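Hydrazine synthase subunit beta (Candidatus Kuenenia stuttgartiensis, PDB 5C2V) forms part of the hydrazine synthase complex, which condenses nitric oxide with ammonium to make hydrazine, and may modulate passage of the hydroxylamine intermediate between the active sites. Local coordinates at residues I93-G96 against D97-G101; R291-T294 against Q295-D299; V316-G319 against L320-S324. All blocks are in the same frame, centred on the assembly; numbering follows the deposited sequence.

Interaction 1. Residues I93-G96 against D97-G101; sequences IKVG and DWPSG. With CA (calcium ion), chain Q.
G96 and P99 face each other across a tight corner in which D97 and W98 carry the chain from one strand into the next. The carbonyl O of G96 lies 3.9 Å from P99 CD, a van der Waals approach against the ring. Lacking a side chain, G96 adds no bulk to the bend, and its N-H is held by the carboxylate of D124. V95 completes the apolar filling: its CG2 reaches P99 CG at 3.8 Å, so one methyl of the branched valine meets the CG corner of the proline ring, the two side chains crossing obliquely. Proline suits this place because its ring offers a rigid apolar surface and has no N-H to satisfy.

D97 turns its side chain out of the corner. With CG anti to the backbone N (chi1 -161°), the carboxylate reaches the calcium ion and grips it with both oxygens, OD1 at 2.5 Å and OD2 also at 2.5 Å. Four waters and D77 are further ligands, so the ion ties this corner to D77, just before strand 78-83, the neighbour of 88-94. W98, at a positive phi of 50°, sends its indole away from residues 93-96; NE1 bonds to E58 and the ring meets R70 of the gamma subunit in a cation-pi contact. Such a corner, leading from the outermost strand 88-94 of one blade to the first strand 99-104 of the next, is the blade-to-blade connection of a beta-propeller.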
loop_
_atom_site.group_PDB
_atom_site.type_symbol
_atom_site.label_atom_id
_atom_site.label_comp_id
_atom_site.label_asym_id
_atom_site.label_seq_id
_atom_site.Cartn_x
_atom_site.Cartn_y
_atom_site.Cartn_z
ATOM N N ILE B 93 -3.949 -28.867 65.466
ATOM C CA ILE B 93 -3.215 -27.686 65.909
ATOM C C ILE B 93 -4.034 -26.439 65.602
ATOM O O ILE B 93 -4.649 -26.350 64.547
ATOM C CB ILE B 93 -1.841 -27.584 65.220
ATOM C CG1 ILE B 93 -1.161 -28.953 65.184
ATOM C CG2 ILE B 93 -0.965 -26.551 65.915
ATOM C CD1 ILE B 93 0.118 -28.976 64.384
ATOM N N LYS B 94 -4.052 -25.476 66.515
ATOM C CA LYS B 94 -4.867 -24.284 66.304
ATOM C C LYS B 94 -4.047 -23.104 65.787
ATOM O O LYS B 94 -2.976 -22.790 66.310
ATOM C CB LYS B 94 -5.606 -23.912 67.590
ATOM C CG LYS B 94 -6.624 -24.963 68.005
ATOM C CD LYS B 94 -7.637 -24.428 69.001
ATOM C CE LYS B 94 -8.734 -25.453 69.253
ATOM N NZ LYS B 94 -9.390 -25.886 67.986
ATOM N N VAL B 95 -4.573 -22.461 64.750
ATOM C CA VAL B 95 -3.878 -21.402 64.025
ATOM C C VAL B 95 -4.736 -20.144 63.942
ATOM O O VAL B 95 -5.792 -20.062 64.568
ATOM C CB VAL B 95 -3.502 -21.848 62.599
ATOM C CG1 VAL B 95 -2.488 -22.981 62.645
ATOM C CG2 VAL B 95 -4.746 -22.266 61.829
ATOM N N GLY B 96 -4.278 -19.163 63.168
ATOM C CA GLY B 96 -5.020 -17.928 62.993
ATOM C C GLY B 96 -6.242 -18.141 62.117
ATOM O O GLY B 96 -6.627 -19.279 61.849
ATOM N N ASP B 97 -6.857 -17.052 61.665
ATOM C CA ASP B 97 -8.159 -17.154 61.014
ATOM C C ASP B 97 -8.100 -17.683 59.589
ATOM O O ASP B 97 -7.312 -17.217 58.767
ATOM C CB ASP B 97 -8.876 -15.805 61.020
ATOM C CG ASP B 97 -10.371 -15.946 60.783
ATOM O OD1 ASP B 97 -11.158 -15.559 61.662
ATOM O OD2 ASP B 97 -10.775 -16.459 59.725
ATOM N N TRP B 98 -8.956 -18.666 59.325
ATOM C CA TRP B 98 -9.135 -19.256 58.003
ATOM C C TRP B 98 -7.828 -19.661 57.346
ATOM O O TRP B 98 -7.354 -18.962 56.446
ATOM C CB TRP B 98 -9.880 -18.297 57.080
ATOM C CG TRP B 98 -10.467 -18.998 55.909
ATOM C CD1 TRP B 98 -9.809 -19.734 54.962
ATOM C CD2 TRP B 98 -11.856 -19.090 55.593
ATOM N NE1 TRP B 98 -10.706 -20.247 54.058
ATOM C CE2 TRP B 98 -11.968 -19.867 54.428
ATOM C CE3 TRP B 98 -13.017 -18.575 56.178
ATOM C CZ2 TRP B 98 -13.194 -20.140 53.840
ATOM C CZ3 TRP B 98 -14.232 -18.850 55.590
ATOM C CH2 TRP B 98 -14.311 -19.621 54.431
ATOM N N PRO B 99 -7.199 -20.746 57.821
ATOM C CA PRO B 99 -6.071 -21.100 56.961
ATOM C C PRO B 99 -6.570 -21.487 55.568
ATOM O O PRO B 99 -7.402 -22.386 55.444
ATOM C CB PRO B 99 -5.446 -22.293 57.684
ATOM C CG PRO B 99 -6.563 -22.877 58.502
ATOM C CD PRO B 99 -7.418 -21.712 58.912
ATOM N N SER B 100 -6.062 -20.819 54.537
ATOM C CA SER B 100 -6.425 -21.161 53.165
ATOM C C SER B 100 -5.378 -21.999 52.443
ATOM O O SER B 100 -5.597 -22.435 51.312
ATOM C CB SER B 100 -6.710 -19.887 52.369
ATOM O OG SER B 100 -5.604 -19.006 52.414
ATOM N N GLY B 101 -4.243 -22.227 53.092
ATOM C CA GLY B 101 -3.165 -22.963 52.461
ATOM C C GLY B 101 -2.033 -23.318 53.399
ATOM O O GLY B 101 -1.796 -22.642 54.405
HETATM CA CA CA Q . -11.928 -17.912 61.406
HETATM O O HOH W 1 -14.113 -17.172 60.767
HETATM O O HOH W 2 -13.410 -17.016 63.062
HETATM O O HOH W 3 -12.704 -20.000 60.647
HETATM O O HOH W 4 -12.899 -18.087 59.238
#

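Interaction 2. Residues R291-T294 against Q295-D299; sequences RSST and QEELD
An N-cap opens the short helix 295-301: T294 stands just before its first turn, and its hydroxyl serves the N-H of E297, which has no earlier helical carbonyl to bond to. OG1, set between the backbone N and the carbonyl carbon (chi1 61°), accepts from E297 N at 3.3 Å, a weak but fairly straight bond. T294 O takes the N-H of L298 at 3.2 Å, the first regular helical bond. Threonine suits the cap because its hydroxyl sits close to the main chain.

On the buried side, S293 CB lies 3.7 Å from L298 CD2, while its OG turns back to the carbonyl of L289 in the preceding helix. Serine's small side chain is consistent with the close approach of the leucine. E297 packs its CG near S293 CB at 4.1 Å, but its carboxylate leads away to a salt bridge with R697 of the alpha subunit. Q295, in the first turn, makes a weak bond from NE2 to D299 OD1, one turn further on, at 3.3 Å; NE2 also bonds to the carbonyl of V241, and D299 is paired with R243, a residue of the trimethyl glycine pocket. A threonine N-cap of this kind marks the start of the second helix in the insertion between strands 277-282 and 312-317 of a propeller blade.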
loop_
_atom_site.group_PDB
_atom_site.type_symbol
_atom_site.label_atom_id
_atom_site.label_comp_id
_atom_site.label_asym_id
_atom_site.label_seq_id
_atom_site.Cartn_x
_atom_site.Cartn_y
_atom_site.Cartn_z
ATOM N N ARG B 291 11.974 -12.104 29.400
ATOM C CA ARG B 291 13.388 -11.749 29.300
ATOM C C ARG B 291 13.665 -10.763 28.167
ATOM O O ARG B 291 14.542 -9.907 28.281
ATOM C CB ARG B 291 14.244 -13.003 29.101
ATOM C CG ARG B 291 14.138 -14.034 30.213
ATOM C CD ARG B 291 15.103 -15.186 29.974
ATOM N NE ARG B 291 14.717 -16.402 30.683
ATOM C CZ ARG B 291 14.102 -17.435 30.114
ATOM N NH1 ARG B 291 13.804 -17.402 28.822
ATOM N NH2 ARG B 291 13.788 -18.503 30.836
ATOM N N SER B 292 12.915 -10.887 27.076
ATOM C CA SER B 292 13.182 -10.103 25.873
ATOM C C SER B 292 12.384 -8.802 25.808
ATOM O O SER B 292 12.477 -8.064 24.827
ATOM C CB SER B 292 12.892 -10.943 24.627
ATOM O OG SER B 292 11.535 -11.345 24.586
ATOM N N SER B 293 11.602 -8.521 26.845
ATOM C CA SER B 293 10.796 -7.305 26.870
ATOM C C SER B 293 11.135 -6.425 28.068
ATOM O O SER B 293 11.472 -6.924 29.141
ATOM C CB SER B 293 9.306 -7.652 26.888
ATOM O OG SER B 293 8.972 -8.540 25.836
ATOM N N THR B 294 11.047 -5.112 27.877
ATOM C CA THR B 294 11.231 -4.172 28.975
ATOM C C THR B 294 9.966 -4.141 29.827
ATOM O O THR B 294 8.989 -4.821 29.517
ATOM C CB THR B 294 11.551 -2.752 28.470
ATOM O OG1 THR B 294 10.463 -2.267 27.673
ATOM C CG2 THR B 294 12.821 -2.756 27.635
ATOM N N GLN B 295 9.979 -3.346 30.891
ATOM C CA GLN B 295 8.817 -3.252 31.768
ATOM C C GLN B 295 7.687 -2.500 31.071
ATOM O O GLN B 295 6.516 -2.858 31.201
ATOM C CB GLN B 295 9.183 -2.564 33.083
ATOM C CG GLN B 295 8.081 -2.612 34.132
ATOM C CD GLN B 295 7.784 -4.023 34.602
ATOM O OE1 GLN B 295 8.467 -4.553 35.481
ATOM N NE2 GLN B 295 6.763 -4.640 34.020
ATOM N N GLU B 296 8.054 -1.462 30.326
ATOM C CA GLU B 296 7.093 -0.668 29.569
ATOM C C GLU B 296 6.361 -1.520 28.540
ATOM O O GLU B 296 5.128 -1.502 28.460
ATOM C CB GLU B 296 7.799 0.499 28.874
ATOM C CG GLU B 296 7.183 1.861 29.142
ATOM C CD GLU B 296 7.797 2.954 28.287
ATOM O OE1 GLU B 296 8.609 2.627 27.394
ATOM O OE2 GLU B 296 7.467 4.138 28.506
ATOM N N GLU B 297 7.131 -2.272 27.760
ATOM C CA GLU B 297 6.575 -3.114 26.708
ATOM C C GLU B 297 5.651 -4.184 27.276
ATOM O O GLU B 297 4.615 -4.482 26.692
ATOM C CB GLU B 297 7.696 -3.765 25.892
ATOM C CG GLU B 297 7.224 -4.785 24.858
ATOM C CD GLU B 297 6.493 -4.157 23.679
ATOM O OE1 GLU B 297 6.413 -2.913 23.605
ATOM O OE2 GLU B 297 5.999 -4.917 22.819
ATOM N N LEU B 298 6.025 -4.756 28.417
ATOM C CA LEU B 298 5.191 -5.754 29.077
ATOM C C LEU B 298 3.900 -5.130 29.597
ATOM O O LEU B 298 2.818 -5.714 29.472
ATOM C CB LEU B 298 5.954 -6.422 30.223
ATOM C CG LEU B 298 7.084 -7.372 29.822
ATOM C CD1 LEU B 298 7.905 -7.773 31.037
ATOM C CD2 LEU B 298 6.527 -8.601 29.119
ATOM N N ASP B 299 4.022 -3.938 30.175
ATOM C CA ASP B 299 2.863 -3.212 30.684
ATOM C C ASP B 299 1.892 -2.873 29.561
ATOM O O ASP B 299 0.678 -2.870 29.762
ATOM C CB ASP B 299 3.299 -1.937 31.409
ATOM C CG ASP B 299 3.971 -2.223 32.738
ATOM O OD1 ASP B 299 3.843 -3.359 33.239
ATOM O OD2 ASP B 299 4.626 -1.308 33.284
#

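Interaction 3. Residues V316-G319 against L320-S324; sequences VPTG and LGPSS
T318 and P322 meet on the inner side of a bend, methyl against ring. From T318 CB the side chain divides. One branch ends in OG1, which stays beside the backbone N and gives its hydrogen to V316 O at 3.0 Å, with the donor tilted 27° from the carbonyl plane. The residue is buried, and this bond to the strand end gives its hydroxyl a partner. The other branch, CG2, points anti to the backbone N and comes to 4.0 Å from P322 CB, crossing the ring at a slant. Threonine serves both needs at once, a polar arm for the strand end and an apolar one for the corner. The same side chain packs against V278 on strand 277-282 and A336 on strand 333-338, in neighbouring blades of the seven-bladed beta-propeller. Strand 312-317 is the outer edge of one blade and 322-327 the first strand of the next, so this corner is the blade-to-blade connection.

Beyond T318 the chain turns through G319, whose carbonyl O lies 3.6 Å from P322 CD. G321 takes a positive phi of 68°, a conformation that glycine adopts easily, and its N-H goes to H276 ND1. P322 then forms the centre of an inverse gamma turn, spanned by a weak bond from S323 N to G321 O at 2.8 Å. L320 sends its side chain away from this corner to pack on H276 and F340, as well as on F48 of the gamma subunit and G7 of the alpha subunit.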
loop_
_atom_site.group_PDB
_atom_site.type_symbol
_atom_site.label_atom_id
_atom_site.label_comp_id
_atom_site.label_asym_id
_atom_site.label_seq_id
_atom_site.Cartn_x
_atom_site.Cartn_y
_atom_site.Cartn_z
ATOM N N VAL B 316 -8.258 -27.126 28.087
ATOM C CA VAL B 316 -8.836 -28.462 28.183
ATOM C C VAL B 316 -10.138 -28.493 28.984
ATOM O O VAL B 316 -10.185 -28.001 30.112
ATOM C CB VAL B 316 -7.833 -29.443 28.817
ATOM C CG1 VAL B 316 -8.305 -30.869 28.640
ATOM C CG2 VAL B 316 -6.457 -29.266 28.193
ATOM N N PRO B 317 -11.202 -29.065 28.393
ATOM C CA PRO B 317 -12.501 -29.238 29.057
ATOM C C PRO B 317 -12.388 -29.945 30.406
ATOM O O PRO B 317 -11.642 -30.916 30.538
ATOM C CB PRO B 317 -13.288 -30.096 28.063
ATOM C CG PRO B 317 -12.696 -29.765 26.743
ATOM C CD PRO B 317 -11.231 -29.547 27.001
ATOM N N THR B 318 -13.132 -29.457 31.393
ATOM C CA THR B 318 -13.074 -29.995 32.746
ATOM C C THR B 318 -14.493 -30.094 33.305
ATOM O O THR B 318 -15.456 -29.739 32.626
ATOM C CB THR B 318 -12.194 -29.105 33.658
ATOM O OG1 THR B 318 -11.097 -28.585 32.899
ATOM C CG2 THR B 318 -11.639 -29.889 34.837
ATOM N N GLY B 319 -14.624 -30.581 34.535
ATOM C CA GLY B 319 -15.895 -30.553 35.231
ATOM C C GLY B 319 -16.179 -29.143 35.708
ATOM O O GLY B 319 -15.414 -28.220 35.430
ATOM N N LEU B 320 -17.276 -28.969 36.433
ATOM C CA LEU B 320 -17.675 -27.641 36.879
ATOM C C LEU B 320 -16.900 -27.210 38.123
ATOM O O LEU B 320 -16.799 -27.957 39.097
ATOM C CB LEU B 320 -19.182 -27.606 37.142
ATOM C CG LEU B 320 -20.046 -28.129 35.988
ATOM C CD1 LEU B 320 -21.525 -27.935 36.280
ATOM C CD2 LEU B 320 -19.662 -27.467 34.670
ATOM N N GLY B 321 -16.359 -25.995 38.080
ATOM C CA GLY B 321 -15.583 -25.445 39.181
ATOM C C GLY B 321 -14.233 -26.074 39.508
ATOM O O GLY B 321 -14.018 -26.502 40.641
ATOM N N PRO B 322 -13.314 -26.134 38.527
ATOM C CA PRO B 322 -11.974 -26.673 38.796
ATOM C C PRO B 322 -11.115 -25.705 39.610
ATOM O O PRO B 322 -10.265 -25.006 39.058
ATOM C CB PRO B 322 -11.393 -26.879 37.397
ATOM C CG PRO B 322 -12.067 -25.860 36.568
ATOM C CD PRO B 322 -13.451 -25.688 37.130
ATOM N N SER B 323 -11.345 -25.676 40.918
ATOM C CA SER B 323 -10.695 -24.714 41.803
ATOM C C SER B 323 -9.216 -25.008 42.064
ATOM O O SER B 323 -8.477 -24.126 42.502
ATOM C CB SER B 323 -11.445 -24.651 43.136
ATOM O OG SER B 323 -11.674 -25.952 43.652
ATOM N N SER B 324 -8.783 -26.238 41.802
ATOM C CA SER B 324 -7.404 -26.621 42.094
ATOM C C SER B 324 -6.853 -27.659 41.120
ATOM O O SER B 324 -7.591 -28.500 40.610
ATOM C CB SER B 324 -7.298 -27.155 43.524
ATOM O OG SER B 324 -5.951 -27.417 43.875
#

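Interactions 1 and 3 are versions of one element, the corner between consecutive propeller blades; both are largely buried and fill the bend with a proline opposed by a branched side chain. They differ in their polar chemistry: interaction 1 carries a calcium ligand, whereas interaction 3 has a threonine hydroxyl bonded within its own strand end and an inverse gamma turn at its proline. Their nearest atoms are about 9 Å apart. Interaction 2, about 26 Å from interaction 1 between nearest atoms and on the opposite side of the chain's centre, is partly buried and lies where a loop enters a helix, held by main-chain and capping bonds. All three have neighbours in other subunits, gamma for 1, alpha for 2 and both for 3.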